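Local coordinates for type IV pilus assembly protein PilF (Thermus thermophilus HB8, PDB 5OIU), which probably hydrolyses ATP as a hexameric AAA+ motor to power the assembly of type IV pili, at residues Arg39-Asp43 against Gly44-Pro48; Ala59-Ser62 against Val63-Met67. One frame throughout, in Å; residues are numbered along the deposited sequence.

Contact 1: Arg39-Asp43 against Gly44-Pro48; sequences RLRID and GALRP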
loop_
_atom_site.group_PDB
_atom_site.type_symbol
_atom_site.label_atom_id
_atom_site.label_comp_id
_atom_site.label_asym_id
_atom_site.label_seq_id
_atom_site.Cartn_x
_atom_site.Cartn_y
_atom_site.Cartn_z
ATOM N N ARG C 39 31.516 -12.530 -36.390
ATOM C CA ARG C 39 31.123 -13.879 -36.763
ATOM C C ARG C 39 29.694 -13.861 -37.284
ATOM O O ARG C 39 28.877 -13.025 -36.873
ATOM C CB ARG C 39 31.241 -14.847 -35.574
ATOM C CG ARG C 39 32.648 -14.963 -34.953
ATOM C CD ARG C 39 32.585 -15.215 -33.419
ATOM N NE ARG C 39 32.507 -16.640 -33.077
ATOM C CZ ARG C 39 32.283 -17.111 -31.850
ATOM N NH1 ARG C 39 32.120 -16.280 -30.828
ATOM N NH2 ARG C 39 32.225 -18.426 -31.639
ATOM N N LEU C 40 29.397 -14.791 -38.197
ATOM C CA LEU C 40 28.053 -15.013 -38.722
ATOM C C LEU C 40 27.634 -16.427 -38.359
ATOM O O LEU C 40 28.421 -17.360 -38.543
ATOM C CB LEU C 40 28.010 -14.843 -40.253
ATOM C CG LEU C 40 28.452 -13.522 -40.912
ATOM C CD1 LEU C 40 28.261 -13.524 -42.442
ATOM C CD2 LEU C 40 27.719 -12.323 -40.308
ATOM N N ARG C 41 26.407 -16.605 -37.853
ATOM C CA ARG C 41 25.847 -17.958 -37.768
ATOM C C ARG C 41 25.207 -18.356 -39.109
ATOM O O ARG C 41 24.204 -17.764 -39.545
ATOM C CB ARG C 41 24.841 -18.094 -36.627
ATOM C CG ARG C 41 24.689 -19.570 -36.202
ATOM C CD ARG C 41 23.704 -19.820 -35.058
ATOM N NE ARG C 41 24.150 -19.232 -33.791
ATOM C CZ ARG C 41 24.929 -19.861 -32.918
ATOM N NH1 ARG C 41 25.341 -21.101 -33.183
ATOM N NH2 ARG C 41 25.283 -19.258 -31.780
ATOM N N ILE C 42 25.787 -19.369 -39.752
ATOM C CA ILE C 42 25.282 -19.962 -40.987
ATOM C C ILE C 42 24.989 -21.433 -40.720
ATOM O O ILE C 42 25.864 -22.167 -40.244
ATOM C CB ILE C 42 26.294 -19.811 -42.139
ATOM C CG1 ILE C 42 26.317 -18.369 -42.648
ATOM C CG2 ILE C 42 26.015 -20.816 -43.262
ATOM C CD1 ILE C 42 27.683 -17.948 -43.133
ATOM N N ASP C 43 23.759 -21.858 -41.014
ATOM C CA ASP C 43 23.338 -23.249 -40.814
ATOM C C ASP C 43 23.663 -23.763 -39.412
ATOM O O ASP C 43 24.097 -24.896 -39.224
ATOM C CB ASP C 43 23.961 -24.164 -41.867
ATOM C CG ASP C 43 23.591 -23.768 -43.288
ATOM O OD1 ASP C 43 22.598 -23.036 -43.498
ATOM O OD2 ASP C 43 24.297 -24.208 -44.208
ATOM N N GLY C 44 23.440 -22.936 -38.401
ATOM C CA GLY C 44 23.658 -23.370 -37.044
ATOM C C GLY C 44 25.038 -23.084 -36.487
ATOM O O GLY C 44 25.176 -22.962 -35.272
ATOM N N ALA C 45 26.061 -22.964 -37.334
ATOM C CA ALA C 45 27.434 -22.835 -36.854
ATOM C C ALA C 45 27.946 -21.419 -37.055
ATOM O O ALA C 45 27.694 -20.795 -38.089
ATOM C CB ALA C 45 28.369 -23.821 -37.555
ATOM N N LEU C 46 28.656 -20.913 -36.049
ATOM C CA LEU C 46 29.297 -19.612 -36.157
ATOM C C LEU C 46 30.585 -19.747 -36.959
ATOM O O LEU C 46 31.411 -20.632 -36.697
ATOM C CB LEU C 46 29.580 -19.031 -34.769
ATOM C CG LEU C 46 28.360 -18.396 -34.093
ATOM C CD1 LEU C 46 28.631 -18.106 -32.630
ATOM C CD2 LEU C 46 27.936 -17.122 -34.832
ATOM N N ARG C 47 30.738 -18.885 -37.957
ATOM C CA ARG C 47 31.923 -18.887 -38.789
ATOM C C ARG C 47 32.574 -17.514 -38.745
ATOM O O ARG C 47 31.884 -16.496 -38.613
ATOM C CB ARG C 47 31.571 -19.252 -40.239
ATOM C CG ARG C 47 30.771 -20.540 -40.369
ATOM C CD ARG C 47 31.653 -21.769 -40.211
ATOM N NE ARG C 47 30.887 -23.001 -40.403
ATOM C CZ ARG C 47 31.205 -24.189 -39.878
ATOM N NH1 ARG C 47 32.295 -24.325 -39.117
ATOM N NH2 ARG C 47 30.418 -25.246 -40.114
ATOM N N PRO C 48 33.901 -17.449 -38.849
ATOM C CA PRO C 48 34.588 -16.148 -38.813
ATOM C C PRO C 48 34.417 -15.414 -40.139
ATOM O O PRO C 48 34.821 -15.906 -41.199
ATOM C CB PRO C 48 36.049 -16.529 -38.558
ATOM C CG PRO C 48 36.174 -17.916 -39.224
ATOM C CD PRO C 48 34.833 -18.582 -39.032
HETATM O O HOH W 1 28.478 -22.971 -41.177
#
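A type I' turn from I42 to A45, with D43 and G44 as its two-residue loop, closes the β-hairpin of strands 36-42 and 45-52, a compact case of a strand side chain bonding to the loop that follows it. I42 and A45 form a hydrogen-bonded antiparallel pair, as do L40 and R47, where R47 N lies 2.8 Å from L40 O. Any side chain at G44 would collide with D43 O. R41 carries its CG anti to the backbone N (chi1 -158°), then bends at chi3, so that R41 NH1 donates to G44 O at 2.8 Å, in the guanidinium plane but above the carbonyl plane. L46 CG lies over the centre of one face of the R41 guanidinium, 3.9 Å from its plane. L46 CD1 also meets a face of the R39 guanidinium, 3.7 Å from R39 NH2. Were R41 cut back to an alanine, G44 O would probably lose this donor, L46 one of its covering groups, and D211 and D213 of the second subunit their cationic mate. R39 NH2 donates to carbonyls of P169 and K171 of that subunit, placing this face at the interface, while L40 and I42 pack against helix 6-22 and L40 also against strand 26-31.

Contact 2: Ala59-Ser62 against Val63-Met67; sequences AVIS and VVKIM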
loop_
_atom_site.group_PDB
_atom_site.type_symbol
_atom_site.label_atom_id
_atom_site.label_comp_id
_atom_site.label_asym_id
_atom_site.label_seq_id
_atom_site.Cartn_x
_atom_site.Cartn_y
_atom_site.Cartn_z
ATOM N N ALA C 59 32.935 3.093 -32.518
ATOM C CA ALA C 59 32.294 3.607 -33.728
ATOM C C ALA C 59 31.285 2.611 -34.289
ATOM O O ALA C 59 30.143 2.971 -34.599
ATOM C CB ALA C 59 33.349 3.933 -34.780
ATOM N N VAL C 60 31.696 1.350 -34.436
ATOM C CA VAL C 60 30.797 0.316 -34.943
ATOM C C VAL C 60 29.587 0.163 -34.024
ATOM O O VAL C 60 28.433 0.159 -34.481
ATOM C CB VAL C 60 31.564 -1.009 -35.112
ATOM C CG1 VAL C 60 30.621 -2.200 -35.119
ATOM C CG2 VAL C 60 32.358 -0.976 -36.391
ATOM N N ILE C 61 29.834 0.054 -32.711
ATOM C CA ILE C 61 28.750 -0.058 -31.736
ATOM C C ILE C 61 27.858 1.175 -31.769
ATOM O O ILE C 61 26.665 1.097 -31.466
ATOM C CB ILE C 61 29.346 -0.318 -30.334
ATOM C CG1 ILE C 61 29.837 -1.755 -30.250
ATOM C CG2 ILE C 61 28.341 -0.067 -29.203
ATOM C CD1 ILE C 61 28.726 -2.747 -30.061
ATOM N N SER C 62 28.405 2.327 -32.142
ATOM C CA SER C 62 27.577 3.526 -32.205
ATOM C C SER C 62 26.607 3.455 -33.376
ATOM O O SER C 62 25.417 3.749 -33.226
ATOM C CB SER C 62 28.458 4.767 -32.298
ATOM O OG SER C 62 27.797 5.889 -31.734
ATOM N N VAL C 63 27.100 3.058 -34.553
ATOM C CA VAL C 63 26.229 2.924 -35.722
ATOM C C VAL C 63 25.113 1.936 -35.432
ATOM O O VAL C 63 23.936 2.175 -35.731
ATOM C CB VAL C 63 27.039 2.487 -36.954
ATOM C CG1 VAL C 63 26.123 2.287 -38.125
ATOM C CG2 VAL C 63 28.100 3.516 -37.274
ATOM N N VAL C 64 25.479 0.810 -34.833
ATOM C CA VAL C 64 24.521 -0.242 -34.544
ATOM C C VAL C 64 23.519 0.213 -33.482
ATOM O O VAL C 64 22.319 -0.083 -33.568
ATOM C CB VAL C 64 25.306 -1.498 -34.136
ATOM C CG1 VAL C 64 24.419 -2.498 -33.526
ATOM C CG2 VAL C 64 25.992 -2.065 -35.350
ATOM N N LYS C 65 23.991 0.971 -32.482
ATOM C CA LYS C 65 23.100 1.468 -31.436
ATOM C C LYS C 65 22.111 2.473 -31.997
ATOM O O LYS C 65 20.912 2.404 -31.697
ATOM C CB LYS C 65 23.897 2.100 -30.294
ATOM C CG LYS C 65 24.167 1.171 -29.145
ATOM C CD LYS C 65 24.805 1.905 -28.006
ATOM C CE LYS C 65 25.429 0.946 -27.022
ATOM N NZ LYS C 65 25.732 1.655 -25.751
ATOM N N ILE C 66 22.593 3.424 -32.806
ATOM C CA ILE C 66 21.693 4.414 -33.386
ATOM C C ILE C 66 20.666 3.735 -34.279
ATOM O O ILE C 66 19.493 4.121 -34.299
ATOM C CB ILE C 66 22.483 5.489 -34.153
ATOM C CG1 ILE C 66 23.071 6.497 -33.181
ATOM C CG2 ILE C 66 21.573 6.237 -35.109
ATOM C CD1 ILE C 66 24.252 7.206 -33.746
ATOM N N MET C 67 21.090 2.706 -35.021
ATOM C CA MET C 67 20.159 1.963 -35.866
ATOM C C MET C 67 19.037 1.338 -35.053
ATOM O O MET C 67 17.904 1.226 -35.537
ATOM C CB MET C 67 20.898 0.872 -36.641
ATOM C CG MET C 67 21.502 1.324 -37.961
ATOM S SD MET C 67 22.672 0.122 -38.627
ATOM C CE MET C 67 21.540 -1.097 -39.248
#
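I61 O accepts the backbone N-H of K65 at 2.9 Å, and the side chain of the same lysine runs close by this oxygen, with K65 CB only 3.2 Å from I61 O. The setting is helix 57-67, and the contact illustrates how i to i+4 spacing governs both the backbone hydrogen bonds and the side chains beside them. Three further bonds of this kind join V63 N to A59 O, V64 N to V60 O and I66 N to S62 O. The last is nearly straight, 171° at the hydrogen, whereas the K65 bond is more bent at 147°, its donor tilted 34° from the carbonyl plane.

Side-chain contact along this helix is modest. The lysine is extended beyond CG and crosses I61 obliquely, so its aliphatic part lies near the isoleucine while the ammonium travels on to E105, with which it forms a salt bridge, and to the carbonyl of N71, to which it donates. The acidic partner and the carbonyl thus satisfy the charged end of a buried residue. I61 packs on E105 and A107 of strand 104-111. V64 turns to V12 of helix 6-22, and V63 to Q9 of the same helix, which puts the two valines between their own backbone and that neighbour. Each keeps CG2 anti to its carbonyl carbon, and V64 CG2 lies 3.4 Å from V60 O. CG1 and CD1 of I66 come close to S62 O. Where the isoleucine and lysine side chains meet, I61 CG2 touches K65 CE at 3.8 Å.

Overall arrangement
Contacts 1 and 2 come in series along the chain: the hairpin of residues 39-48 closes before the helical segment 59-67 opens, and strand 45-52 leads on to helix 57-67. Their centres lie 22 Å apart and their nearest atoms about 10 Å, without touching. What they share is one six-stranded antiparallel sheet and helix 6-22. Contact 1 lies on strands 36-42 and 45-52, the latter outermost in that sheet within the chain, whereas contact 2 sits on a helix packed against strands 79-87 and 104-111. In the hexamer, contact 1 touches the second subunit, while no other protein chain touches contact 2.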